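Local coordinates for protein PurR transcriptional regulator (Vibrio parahaemolyticus, PDB 3D8U) that probably acts as a LacI/PurR-type transcription factor, binding regulatory DNA and controlling transcription, at residues F125-L139 with H155-G168. Residues are numbered along the deposited sequence; the frame is centred on the assembly and turned at random.
Sequences FIGARGNHSTLQRQL and HFLTTHEAPSSQLG
With CG between its backbone N and carbonyl carbon (chi1 66°), F156 turns its ring toward the helix that follows the neighbouring strand, and there L139 meets it: CD1 lies over the centre of one ring face and CD2 is 4.0 Å from F156 CG. F125 projects from the same face of the sheet; with CG anti to its own N (chi1 -178°), its ring swings beside its carbonyl carbon, where L135, L139 and T158 meet it. L139 CD2 rests on one face of that ring near the rim, while L135 CD1 and T158 CG2 sit at its edge. L139 thus reaches both phenylalanines, one from each strand.

The strands themselves run parallel. F125 N donates to H155 O, F125 O accepts from L157 N, and G127 N returns a nearly straight bond to L157 O (3.0 Å). G127 O then takes T159 N. Further along, R129 N reaches E161 O at 2.7 Å, and G130 N bonds to T159 O, tilted from the carbonyl plane. Here the N131 amide closes on H160 CB, side by side with the ring and not stacked on it, planes 10° apart.

On the opposite face L167, from the next helix, lays its two methyls along I126 and A128. Its CD2 packs on I126 CG2 at 3.8 Å and its CD1 on A128 CB at 3.9 Å. S164 caps that helix, its OG accepting from L167 N (2.8 Å).

This is a beta-alpha-beta unit, strand 123-128, helix 133-148, strand 156-159, followed by helix 165-178, in the periplasmic-binding-protein-like domain; helix 133-148 covers the phenylalanine face and helix 165-178 the I126 face. Strand 156-159 is outermost in its four-stranded parallel sheet; strand 123-128, on its far side from 156-159, bonds to strand 184-187 through I126 and V186, and I192 of helix 190-203 also packs on I126.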
loop_
_atom_site.group_PDB
_atom_site.type_symbol
_atom_site.label_atom_id
_atom_site.label_comp_id
_atom_site.label_asym_id
_atom_site.label_seq_id
_atom_site.Cartn_x
_atom_site.Cartn_y
_atom_site.Cartn_z
ATOM N N PHE B 125 -22.718 -5.387 4.887
ATOM C CA PHE B 125 -21.340 -5.786 4.621
ATOM C C PHE B 125 -20.858 -5.174 3.319
ATOM O O PHE B 125 -21.553 -5.242 2.300
ATOM C CB PHE B 125 -21.304 -7.310 4.495
ATOM C CG PHE B 125 -19.942 -7.886 4.266
ATOM C CD1 PHE B 125 -19.144 -8.267 5.347
ATOM C CD2 PHE B 125 -19.473 -8.102 2.971
ATOM C CE1 PHE B 125 -17.883 -8.851 5.144
ATOM C CE2 PHE B 125 -18.198 -8.685 2.746
ATOM C CZ PHE B 125 -17.406 -9.055 3.833
ATOM N N ILE B 126 -19.665 -4.620 3.320
ATOM C CA ILE B 126 -19.097 -4.209 2.067
ATOM C C ILE B 126 -17.717 -4.822 1.964
ATOM O O ILE B 126 -16.893 -4.626 2.848
ATOM C CB ILE B 126 -19.004 -2.685 1.987
ATOM C CG1 ILE B 126 -20.389 -2.050 2.075
ATOM C CG2 ILE B 126 -18.383 -2.270 0.698
ATOM C CD1 ILE B 126 -20.338 -0.585 2.503
ATOM N N GLY B 127 -17.455 -5.551 0.887
ATOM C CA GLY B 127 -16.105 -6.079 0.651
ATOM C C GLY B 127 -15.632 -6.111 -0.791
ATOM O O GLY B 127 -16.436 -6.003 -1.718
ATOM N N ALA B 128 -14.328 -6.265 -1.003
ATOM C CA ALA B 128 -13.841 -6.374 -2.378
ATOM C C ALA B 128 -12.845 -7.474 -2.647
ATOM O O ALA B 128 -12.493 -8.256 -1.774
ATOM C CB ALA B 128 -13.293 -5.072 -2.839
ATOM N N ARG B 129 -12.350 -7.471 -3.881
ATOM C CA ARG B 129 -11.676 -8.622 -4.514
ATOM C C ARG B 129 -12.371 -9.914 -4.092
ATOM O O ARG B 129 -11.752 -10.841 -3.598
ATOM C CB ARG B 129 -10.134 -8.627 -4.368
ATOM C CG ARG B 129 -9.553 -7.914 -3.172
ATOM C CD ARG B 129 -9.629 -8.754 -1.911
ATOM N NE ARG B 129 -8.412 -9.544 -1.677
ATOM C CZ ARG B 129 -8.370 -10.660 -0.944
ATOM N NH1 ARG B 129 -9.486 -11.135 -0.371
ATOM N NH2 ARG B 129 -7.215 -11.316 -0.797
ATOM N N GLY B 130 -13.685 -9.922 -4.325
ATOM C CA GLY B 130 -14.585 -10.972 -3.894
ATOM C C GLY B 130 -14.787 -12.081 -4.899
ATOM O O GLY B 130 -15.776 -12.823 -4.828
ATOM N N ASN B 131 -13.859 -12.174 -5.843
ATOM C CA ASN B 131 -13.733 -13.340 -6.699
ATOM C C ASN B 131 -12.504 -14.113 -6.208
ATOM O O ASN B 131 -12.330 -15.291 -6.540
ATOM C CB ASN B 131 -13.611 -12.951 -8.190
ATOM C CG ASN B 131 -14.787 -12.036 -8.703
ATOM O OD1 ASN B 131 -14.966 -11.877 -9.918
ATOM N ND2 ASN B 131 -15.556 -11.430 -7.787
ATOM N N HIS B 132 -11.657 -13.434 -5.419
ATOM C CA HIS B 132 -10.600 -14.089 -4.631
ATOM C C HIS B 132 -11.213 -14.691 -3.369
ATOM O O HIS B 132 -12.178 -14.146 -2.843
ATOM C CB HIS B 132 -9.453 -13.135 -4.260
ATOM C CG HIS B 132 -8.313 -13.832 -3.577
ATOM N ND1 HIS B 132 -8.234 -13.969 -2.203
ATOM C CD2 HIS B 132 -7.246 -14.503 -4.082
ATOM C CE1 HIS B 132 -7.151 -14.663 -1.892
ATOM N NE2 HIS B 132 -6.535 -15.001 -3.013
ATOM N N SER B 133 -10.646 -15.798 -2.879
ATOM C CA SER B 133 -11.321 -16.626 -1.871
ATOM C C SER B 133 -11.432 -16.017 -0.473
ATOM O O SER B 133 -12.416 -16.245 0.199
ATOM C CB SER B 133 -10.752 -18.052 -1.830
ATOM O OG SER B 133 -9.781 -18.220 -0.805
ATOM N N THR B 134 -10.448 -15.236 -0.044
ATOM C CA THR B 134 -10.526 -14.569 1.264
ATOM C C THR B 134 -11.826 -13.802 1.479
ATOM O O THR B 134 -12.429 -13.870 2.526
ATOM C CB THR B 134 -9.350 -13.611 1.474
ATOM O OG1 THR B 134 -8.142 -14.360 1.383
ATOM C CG2 THR B 134 -9.414 -12.927 2.840
ATOM N N LEU B 135 -12.264 -13.038 0.501
ATOM C CA LEU B 135 -13.465 -12.307 0.766
ATOM C C LEU B 135 -14.620 -13.269 1.086
ATOM O O LEU B 135 -15.369 -13.023 2.028
ATOM C CB LEU B 135 -13.818 -11.350 -0.369
ATOM C CG LEU B 135 -15.251 -10.852 -0.111
ATOM C CD1 LEU B 135 -15.294 -9.665 0.849
ATOM C CD2 LEU B 135 -15.963 -10.551 -1.403
ATOM N N GLN B 136 -14.743 -14.360 0.324
ATOM C CA GLN B 136 -15.869 -15.289 0.487
ATOM C C GLN B 136 -15.941 -15.906 1.886
ATOM O O GLN B 136 -17.028 -16.117 2.436
ATOM C CB GLN B 136 -15.891 -16.362 -0.598
ATOM C CG GLN B 136 -17.322 -16.914 -0.877
ATOM C CD GLN B 136 -18.070 -16.234 -2.080
ATOM O OE1 GLN B 136 -18.892 -16.886 -2.758
ATOM N NE2 GLN B 136 -17.767 -14.942 -2.354
ATOM N N ARG B 137 -14.773 -16.159 2.461
ATOM C CA ARG B 137 -14.655 -16.638 3.819
ATOM C C ARG B 137 -15.058 -15.600 4.844
ATOM O O ARG B 137 -15.548 -15.954 5.890
ATOM C CB ARG B 137 -13.242 -17.064 4.070
ATOM C CG ARG B 137 -12.908 -18.452 3.546
ATOM C CD ARG B 137 -12.880 -19.453 4.664
ATOM N NE ARG B 137 -14.042 -20.321 4.537
ATOM C CZ ARG B 137 -14.543 -21.111 5.484
ATOM N NH1 ARG B 137 -14.011 -21.179 6.697
ATOM N NH2 ARG B 137 -15.607 -21.837 5.198
ATOM N N GLN B 138 -14.864 -14.325 4.553
ATOM C CA GLN B 138 -15.296 -13.254 5.457
ATOM C C GLN B 138 -16.801 -13.022 5.358
ATOM O O GLN B 138 -17.455 -12.796 6.367
ATOM C CB GLN B 138 -14.598 -11.924 5.147
ATOM C CG GLN B 138 -13.129 -12.011 4.810
ATOM C CD GLN B 138 -12.547 -10.663 4.434
ATOM O OE1 GLN B 138 -11.738 -10.097 5.176
ATOM N NE2 GLN B 138 -12.959 -10.129 3.285
ATOM N N LEU B 139 -17.331 -13.052 4.135
ATOM C CA LEU B 139 -18.761 -12.887 3.874
ATOM C C LEU B 139 -19.485 -13.932 4.652
ATOM O O LEU B 139 -20.395 -13.644 5.414
ATOM C CB LEU B 139 -19.072 -13.157 2.408
ATOM C CG LEU B 139 -19.969 -12.244 1.570
ATOM C CD1 LEU B 139 -20.927 -13.071 0.798
ATOM C CD2 LEU B 139 -20.727 -11.249 2.392
ATOM N N HIS B 155 -27.767 -8.124 3.138
ATOM C CA HIS B 155 -27.480 -6.724 2.822
ATOM C C HIS B 155 -26.000 -6.560 2.716
ATOM O O HIS B 155 -25.319 -6.011 3.608
ATOM C CB HIS B 155 -28.191 -5.719 3.759
ATOM C CG HIS B 155 -29.671 -5.691 3.541
ATOM N ND1 HIS B 155 -30.236 -5.286 2.348
ATOM C CD2 HIS B 155 -30.699 -6.137 4.306
ATOM C CE1 HIS B 155 -31.552 -5.417 2.418
ATOM N NE2 HIS B 155 -31.859 -5.940 3.592
ATOM N N PHE B 156 -25.506 -7.089 1.604
ATOM C CA PHE B 156 -24.084 -7.033 1.323
ATOM C C PHE B 156 -23.779 -6.547 -0.090
ATOM O O PHE B 156 -24.619 -6.708 -1.001
ATOM C CB PHE B 156 -23.432 -8.383 1.597
ATOM C CG PHE B 156 -23.875 -9.466 0.699
ATOM C CD1 PHE B 156 -24.849 -10.355 1.094
ATOM C CD2 PHE B 156 -23.301 -9.640 -0.539
ATOM C CE1 PHE B 156 -25.256 -11.409 0.270
ATOM C CE2 PHE B 156 -23.717 -10.706 -1.377
ATOM C CZ PHE B 156 -24.680 -11.580 -0.950
ATOM N N LEU B 157 -22.589 -5.960 -0.257
ATOM C CA LEU B 157 -22.070 -5.605 -1.569
ATOM C C LEU B 157 -20.674 -6.122 -1.736
ATOM O O LEU B 157 -19.820 -5.846 -0.872
ATOM C CB LEU B 157 -21.982 -4.094 -1.700
ATOM C CG LEU B 157 -23.005 -3.284 -2.463
ATOM C CD1 LEU B 157 -24.264 -4.083 -2.742
ATOM C CD2 LEU B 157 -23.326 -2.067 -1.617
ATOM N N THR B 158 -20.397 -6.818 -2.840
ATOM C CA THR B 158 -18.997 -7.163 -3.138
ATOM C C THR B 158 -18.573 -6.788 -4.556
ATOM O O THR B 158 -19.405 -6.742 -5.454
ATOM C CB THR B 158 -18.721 -8.638 -2.890
ATOM O OG1 THR B 158 -19.712 -9.421 -3.558
ATOM C CG2 THR B 158 -18.761 -8.959 -1.390
ATOM N N THR B 159 -17.295 -6.488 -4.772
ATOM C CA THR B 159 -16.808 -6.362 -6.150
ATOM C C THR B 159 -15.606 -7.230 -6.385
ATOM O O THR B 159 -14.873 -7.588 -5.466
ATOM C CB THR B 159 -16.430 -4.916 -6.568
ATOM O OG1 THR B 159 -15.310 -4.451 -5.802
ATOM C CG2 THR B 159 -17.613 -3.956 -6.396
ATOM N N HIS B 160 -15.403 -7.570 -7.642
ATOM C CA HIS B 160 -14.188 -8.259 -8.049
ATOM C C HIS B 160 -13.028 -7.255 -8.008
ATOM O O HIS B 160 -11.868 -7.635 -7.884
ATOM C CB HIS B 160 -14.372 -8.924 -9.434
ATOM C CG HIS B 160 -15.103 -8.082 -10.453
ATOM N ND1 HIS B 160 -14.924 -8.244 -11.817
ATOM C CD2 HIS B 160 -16.015 -7.081 -10.316
ATOM C CE1 HIS B 160 -15.690 -7.382 -12.468
ATOM N NE2 HIS B 160 -16.353 -6.658 -11.582
ATOM N N GLU B 161 -13.367 -5.967 -8.051
ATOM C CA GLU B 161 -12.371 -4.908 -7.979
ATOM C C GLU B 161 -11.613 -4.792 -6.656
ATOM O O GLU B 161 -11.875 -5.529 -5.712
ATOM C CB GLU B 161 -12.981 -3.577 -8.381
ATOM C CG GLU B 161 -12.627 -3.243 -9.823
ATOM C CD GLU B 161 -13.742 -2.502 -10.536
ATOM O OE1 GLU B 161 -14.119 -2.934 -11.648
ATOM O OE2 GLU B 161 -14.253 -1.498 -9.976
ATOM N N ALA B 162 -10.658 -3.864 -6.620
ATOM C CA ALA B 162 -9.800 -3.660 -5.453
ATOM C C ALA B 162 -10.455 -2.680 -4.487
ATOM O O ALA B 162 -11.270 -1.847 -4.917
ATOM C CB ALA B 162 -8.430 -3.172 -5.879
ATOM N N PRO B 163 -10.104 -2.787 -3.182
ATOM C CA PRO B 163 -10.718 -2.014 -2.110
ATOM C C PRO B 163 -10.366 -0.551 -2.286
ATOM O O PRO B 163 -9.253 -0.242 -2.702
ATOM C CB PRO B 163 -10.026 -2.556 -0.871
ATOM C CG PRO B 163 -8.696 -2.974 -1.362
ATOM C CD PRO B 163 -9.047 -3.658 -2.636
ATOM N N SER B 164 -11.310 0.332 -1.992
ATOM C CA SER B 164 -11.138 1.723 -2.270
ATOM C C SER B 164 -12.092 2.446 -1.359
ATOM O O SER B 164 -13.094 1.876 -0.918
ATOM C CB SER B 164 -11.528 1.996 -3.704
ATOM O OG SER B 164 -12.927 2.187 -3.801
ATOM N N SER B 165 -11.813 3.707 -1.068
ATOM C CA SER B 165 -12.739 4.400 -0.220
ATOM C C SER B 165 -13.940 4.821 -1.018
ATOM O O SER B 165 -14.990 5.008 -0.430
ATOM C CB SER B 165 -12.109 5.578 0.496
ATOM O OG SER B 165 -11.594 6.480 -0.451
ATOM N N GLN B 166 -13.808 4.961 -2.342
ATOM C CA GLN B 166 -14.990 5.254 -3.179
ATOM C C GLN B 166 -15.990 4.117 -2.996
ATOM O O GLN B 166 -17.203 4.318 -2.884
ATOM C CB GLN B 166 -14.667 5.385 -4.666
ATOM C CG GLN B 166 -15.918 5.467 -5.500
ATOM C CD GLN B 166 -15.662 5.435 -6.990
ATOM O OE1 GLN B 166 -14.582 5.074 -7.459
ATOM N NE2 GLN B 166 -16.667 5.825 -7.758
ATOM N N LEU B 167 -15.457 2.915 -2.944
ATOM C CA LEU B 167 -16.311 1.792 -2.758
ATOM C C LEU B 167 -17.083 1.878 -1.428
ATOM O O LEU B 167 -18.264 1.558 -1.413
ATOM C CB LEU B 167 -15.510 0.513 -2.864
ATOM C CG LEU B 167 -16.226 -0.646 -3.498
ATOM C CD1 LEU B 167 -15.289 -1.823 -3.513
ATOM C CD2 LEU B 167 -17.519 -0.991 -2.733
ATOM N N GLY B 168 -16.435 2.308 -0.333
ATOM C CA GLY B 168 -17.090 2.393 0.985
ATOM C C GLY B 168 -18.124 3.505 1.049
ATOM O O GLY B 168 -19.167 3.348 1.634
#